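Local coordinates for protein structure-specific endonuclease subunit slx1 (Schizosaccharomyces pombe, PDB 4ZDT) that nicks branched DNA in the duplex close to junctions with single-stranded DNA, as the catalytic partner of slx4, the piece here being its zinc-binding RING finger domain, at residues V4-C9 with L33-S38; T25-I30 with G52-C57. All coordinates share one frame; numbering follows the deposited sequence.

From the N terminus, the loop 4-9 supplies the first CxxC pair and meets the start of helix 33-40 in interaction 1, closing round one zinc ion a loop that takes in strands 20-21 and 30-31. Within that loop lies 25-30, which reaches forward past the helix to 52-57 in interaction 2 and closes round the second zinc ion. The segments alternate along the chain, so the two closures cross rather than nest, the cross-brace topology of a RING finger. The contacts meet where Asn7 N probably donates a hydrogen bond to Ile30 O. Interaction 1 ties the N-terminal loop to helix 33-40, and interaction 2 ties the loop before strand 30-31 to the end of strand 51-53.

Interaction 1: residues V4-C9 with L33-S38; sequences VKCNLC and LTCLAS. With ZN (zinc ion), chain E.
Cys35 of the helix and Leu8 of the N-terminal loop face each other beside a zinc ion that joins their two segments, Leu8 CB and CD1 each 4.1 Å from Cys35 CB. Cys35 SG binds the metal at 2.3 Å, while Cys6 and Cys9 bring their sulfurs from the other segment and His32 supplies ND1. This site of three cysteines and one histidine is the first zinc site of the RING finger. Cys6 and Cys9 form its CxxC pair, and the turn between them wraps round the sulfur of Cys6: Leu8 N gives a hydrogen bond to Cys6 SG (3.2 Å, N-H...S angle 157°), and Cys9 N a longer one. These bonds probably temper the charge of the thiolate. Alongside the zinc site, Leu8 CD1 reaches the helix backbone at Leu36 N, 3.7 Å away, and meets the Leu36 CD1 methyl at 4.1 Å. Cys9 lays CB against Cys35 SG (3.8 Å), its own SG turned between backbone N and carbonyl carbon (chi1 84°) to reach the zinc. Leu36 also packs on Ala20 of strand 20-21 and Asn31 of strand 30-31, while Thr34 and Ala37 of helix 33-40 meet the slx4 chain.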
loop_
_atom_site.group_PDB
_atom_site.type_symbol
_atom_site.label_atom_id
_atom_site.label_comp_id
_atom_site.label_asym_id
_atom_site.label_seq_id
_atom_site.Cartn_x
_atom_site.Cartn_y
_atom_site.Cartn_z
ATOM N N VAL A 4 -10.533 18.568 -4.663
ATOM C CA VAL A 4 -11.131 17.231 -4.789
ATOM C C VAL A 4 -11.163 16.525 -3.435
ATOM O O VAL A 4 -10.211 16.621 -2.643
ATOM C CB VAL A 4 -10.385 16.357 -5.857
ATOM C CG1 VAL A 4 -11.012 14.964 -5.986
ATOM C CG2 VAL A 4 -10.370 17.056 -7.221
ATOM N N LYS A 5 -12.254 15.814 -3.182
ATOM C CA LYS A 5 -12.504 15.167 -1.905
ATOM C C LYS A 5 -12.342 13.657 -2.026
ATOM O O LYS A 5 -12.875 13.045 -2.961
ATOM C CB LYS A 5 -13.936 15.485 -1.486
ATOM C CG LYS A 5 -14.300 15.171 -0.053
ATOM C CD LYS A 5 -15.690 15.718 0.268
ATOM C CE LYS A 5 -15.871 15.918 1.769
ATOM N NZ LYS A 5 -17.285 16.203 2.143
ATOM N N CYS A 6 -11.620 13.045 -1.092
ATOM C CA CYS A 6 -11.593 11.589 -1.035
ATOM C C CYS A 6 -12.961 11.058 -0.616
ATOM O O CYS A 6 -13.550 11.519 0.365
ATOM C CB CYS A 6 -10.505 11.069 -0.087
ATOM S SG CYS A 6 -10.709 9.306 0.296
ATOM N N ASN A 7 -13.451 10.065 -1.350
ATOM C CA ASN A 7 -14.775 9.506 -1.104
ATOM C C ASN A 7 -14.840 8.465 0.016
ATOM O O ASN A 7 -15.861 7.798 0.180
ATOM C CB ASN A 7 -15.350 8.915 -2.394
ATOM C CG ASN A 7 -14.667 7.624 -2.798
ATOM O OD1 ASN A 7 -13.557 7.330 -2.356
ATOM N ND2 ASN A 7 -15.330 6.842 -3.644
ATOM N N LEU A 8 -13.765 8.325 0.788
ATOM C CA LEU A 8 -13.777 7.374 1.895
ATOM C C LEU A 8 -13.459 8.024 3.242
ATOM O O LEU A 8 -13.954 7.565 4.278
ATOM C CB LEU A 8 -12.797 6.216 1.618
ATOM C CG LEU A 8 -13.084 5.345 0.381
ATOM C CD1 LEU A 8 -11.912 4.401 0.059
ATOM C CD2 LEU A 8 -14.387 4.549 0.533
ATOM N N CYS A 9 -12.620 9.072 3.230
ATOM C CA CYS A 9 -12.204 9.755 4.458
ATOM C C CYS A 9 -12.626 11.231 4.503
ATOM O O CYS A 9 -12.489 11.892 5.543
ATOM C CB CYS A 9 -10.697 9.642 4.652
ATOM S SG CYS A 9 -9.749 10.868 3.759
ATOM N N LEU A 33 -5.070 6.798 -2.334
ATOM C CA LEU A 33 -4.535 5.434 -2.508
ATOM C C LEU A 33 -4.589 4.646 -1.223
ATOM O O LEU A 33 -5.070 3.518 -1.214
ATOM C CB LEU A 33 -3.087 5.466 -3.014
ATOM C CG LEU A 33 -2.855 6.041 -4.410
ATOM C CD1 LEU A 33 -1.365 6.254 -4.652
ATOM C CD2 LEU A 33 -3.435 5.056 -5.464
ATOM N N THR A 34 -4.088 5.239 -0.130
ATOM C CA THR A 34 -4.053 4.518 1.141
ATOM C C THR A 34 -5.448 4.211 1.650
ATOM O O THR A 34 -5.694 3.110 2.125
ATOM C CB THR A 34 -3.207 5.243 2.220
ATOM O OG1 THR A 34 -3.662 6.594 2.336
ATOM C CG2 THR A 34 -1.768 5.265 1.799
ATOM N N CYS A 35 -6.375 5.164 1.521
ATOM C CA CYS A 35 -7.763 4.905 1.918
ATOM C C CYS A 35 -8.389 3.726 1.170
ATOM O O CYS A 35 -8.961 2.821 1.776
ATOM C CB CYS A 35 -8.650 6.156 1.742
ATOM S SG CYS A 35 -8.190 7.484 2.864
ATOM N N LEU A 36 -8.320 3.749 -0.169
ATOM C CA LEU A 36 -8.853 2.656 -0.982
ATOM C C LEU A 36 -8.159 1.332 -0.645
ATOM O O LEU A 36 -8.814 0.317 -0.468
ATOM C CB LEU A 36 -8.690 2.962 -2.488
ATOM C CG LEU A 36 -9.455 2.047 -3.455
ATOM C CD1 LEU A 36 -10.960 2.107 -3.207
ATOM C CD2 LEU A 36 -9.159 2.395 -4.916
ATOM N N ALA A 37 -6.831 1.345 -0.568
ATOM C CA ALA A 37 -6.107 0.112 -0.275
ATOM C C ALA A 37 -6.571 -0.480 1.057
ATOM O O ALA A 37 -6.905 -1.671 1.150
ATOM C CB ALA A 37 -4.599 0.361 -0.276
ATOM N N SER A 38 -6.616 0.370 2.090
ATOM C CA SER A 38 -7.087 -0.060 3.414
ATOM C C SER A 38 -8.501 -0.713 3.330
ATOM O O SER A 38 -8.748 -1.777 3.938
ATOM C CB SER A 38 -7.016 1.120 4.399
ATOM O OG SER A 38 -7.433 0.715 5.675
HETATM ZN ZN ZN E . -8.958 9.439 1.971
#

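Interaction 2: residues T25-I30 with G52-C57; sequences TDCNSI and GMCTKC. With ZN (zinc ion), chain F.
Cys27 meets Cys54, Lys56 and Cys57 at the second zinc site of the RING finger, a four-cysteine centre in which Cys54 and Cys57 form the CxxC pair and Cys22 is the remaining ligand. Along the first segment, Asp26 comes before the metal: its carbonyl O accepts a bond from a water that in turn takes a weak one from Lys56 NZ, and its carboxylate forms a salt bridge with Arg59 just beyond the second segment. Cys27 is the buried centre of the contact. With SG anti to its backbone N (chi1 172°), it binds the zinc at 2.4 Å and packs that sulfur 3.7 Å from Cys54 SG. Its CB lies against Cys57 CB, also at 3.7 Å, as apolar packing. Lys56 stretches fully extended alongside Cys27, its CB, CG and CD running along Cys27 SG. Ser29 follows, its CB resting on Cys54 SG (3.7 Å) and on Lys56 CB (3.9 Å), while its N makes a weak hydrogen bond to Cys27 SG; Lys56 N does the same for Cys54 SG. These N-H groups would probably stabilise some of the thiolate charge, though both bonds are weak. At the end of its aliphatic chain, Lys56 NZ donates to Cys27 O at 2.8 Å, lying in the carbonyl plane with a C=O...N angle of 156°.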
loop_
_atom_site.group_PDB
_atom_site.type_symbol
_atom_site.label_atom_id
_atom_site.label_comp_id
_atom_site.label_asym_id
_atom_site.label_seq_id
_atom_site.Cartn_x
_atom_site.Cartn_y
_atom_site.Cartn_z
ATOM N N THR A 25 -15.718 5.935 -16.535
ATOM C CA THR A 25 -16.181 7.329 -16.502
ATOM C C THR A 25 -17.605 7.420 -15.950
ATOM O O THR A 25 -17.959 8.428 -15.333
ATOM C CB THR A 25 -16.054 7.975 -17.866
ATOM O OG1 THR A 25 -14.724 7.758 -18.332
ATOM C CG2 THR A 25 -16.283 9.492 -17.794
ATOM N N ASP A 26 -18.400 6.354 -16.119
ATOM C CA ASP A 26 -19.758 6.340 -15.577
ATOM C C ASP A 26 -19.764 6.315 -14.060
ATOM O O ASP A 26 -20.802 6.517 -13.446
ATOM C CB ASP A 26 -20.638 5.205 -16.167
ATOM C CG ASP A 26 -20.177 3.782 -15.763
ATOM O OD1 ASP A 26 -19.708 3.574 -14.617
ATOM O OD2 ASP A 26 -20.341 2.859 -16.589
ATOM N N CYS A 27 -18.591 6.089 -13.464
ATOM C CA CYS A 27 -18.477 6.005 -12.018
ATOM C C CYS A 27 -17.498 7.063 -11.503
ATOM O O CYS A 27 -17.894 7.966 -10.757
ATOM C CB CYS A 27 -18.010 4.606 -11.608
ATOM S SG CYS A 27 -17.635 4.515 -9.859
ATOM N N ASN A 28 -16.230 6.931 -11.905
ATOM C CA ASN A 28 -15.164 7.879 -11.573
ATOM C C ASN A 28 -15.022 8.155 -10.064
ATOM O O ASN A 28 -14.722 9.273 -9.667
ATOM C CB ASN A 28 -15.340 9.193 -12.383
ATOM C CG ASN A 28 -14.081 10.034 -12.420
ATOM O OD1 ASN A 28 -12.988 9.514 -12.623
ATOM N ND2 ASN A 28 -14.229 11.344 -12.217
ATOM N N SER A 29 -15.249 7.135 -9.235
ATOM C CA SER A 29 -15.032 7.215 -7.783
ATOM C C SER A 29 -13.577 7.574 -7.468
ATOM O O SER A 29 -12.658 6.845 -7.873
ATOM C CB SER A 29 -15.356 5.867 -7.140
ATOM O OG SER A 29 -15.102 5.906 -5.746
ATOM N N ILE A 30 -13.372 8.687 -6.762
ATOM C CA ILE A 30 -12.036 9.194 -6.468
ATOM C C ILE A 30 -11.723 9.056 -4.970
ATOM O O ILE A 30 -12.579 9.318 -4.114
ATOM C CB ILE A 30 -11.822 10.643 -7.004
ATOM C CG1 ILE A 30 -11.902 10.641 -8.548
ATOM C CG2 ILE A 30 -10.451 11.192 -6.589
ATOM C CD1 ILE A 30 -12.019 12.028 -9.194
ATOM N N GLY A 52 -10.565 -5.451 -5.569
ATOM C CA GLY A 52 -11.541 -4.946 -4.604
ATOM C C GLY A 52 -12.774 -4.451 -5.331
ATOM O O GLY A 52 -12.734 -4.217 -6.540
ATOM N N MET A 53 -13.858 -4.280 -4.583
ATOM C CA MET A 53 -15.103 -3.781 -5.138
ATOM C C MET A 53 -15.138 -2.262 -5.020
ATOM O O MET A 53 -14.995 -1.725 -3.923
ATOM C CB MET A 53 -16.291 -4.370 -4.386
ATOM C CG MET A 53 -17.639 -3.909 -4.955
ATOM S SD MET A 53 -19.038 -4.473 -3.983
ATOM C CE MET A 53 -19.263 -6.126 -4.643
ATOM N N CYS A 54 -15.312 -1.572 -6.139
ATOM C CA CYS A 54 -15.530 -0.134 -6.096
ATOM C C CYS A 54 -16.819 0.143 -5.304
ATOM O O CYS A 54 -17.877 -0.407 -5.615
ATOM C CB CYS A 54 -15.649 0.441 -7.504
ATOM S SG CYS A 54 -15.971 2.235 -7.518
ATOM N N THR A 55 -16.737 0.983 -4.283
ATOM C CA THR A 55 -17.907 1.182 -3.417
ATOM C C THR A 55 -19.059 1.940 -4.108
ATOM O O THR A 55 -20.225 1.839 -3.692
ATOM C CB THR A 55 -17.532 1.826 -2.067
ATOM O OG1 THR A 55 -18.591 1.595 -1.137
ATOM C CG2 THR A 55 -17.310 3.314 -2.208
ATOM N N LYS A 56 -18.722 2.670 -5.165
ATOM C CA LYS A 56 -19.691 3.472 -5.898
ATOM C C LYS A 56 -20.405 2.608 -6.965
ATOM O O LYS A 56 -21.612 2.380 -6.852
ATOM C CB LYS A 56 -19.021 4.747 -6.455
ATOM C CG LYS A 56 -19.998 5.796 -7.046
ATOM C CD LYS A 56 -19.282 7.004 -7.684
ATOM C CE LYS A 56 -20.298 8.057 -8.213
ATOM N NZ LYS A 56 -19.647 9.208 -8.912
ATOM N N CYS A 57 -19.670 2.062 -7.946
ATOM C CA CYS A 57 -20.303 1.258 -9.014
ATOM C C CYS A 57 -20.454 -0.252 -8.738
ATOM O O CYS A 57 -21.138 -0.955 -9.489
ATOM C CB CYS A 57 -19.579 1.462 -10.345
ATOM S SG CYS A 57 -17.918 0.679 -10.373
HETATM ZN ZN ZN F . -16.522 2.434 -9.800
HETATM O O HOH W 1 -21.421 8.059 -11.338
#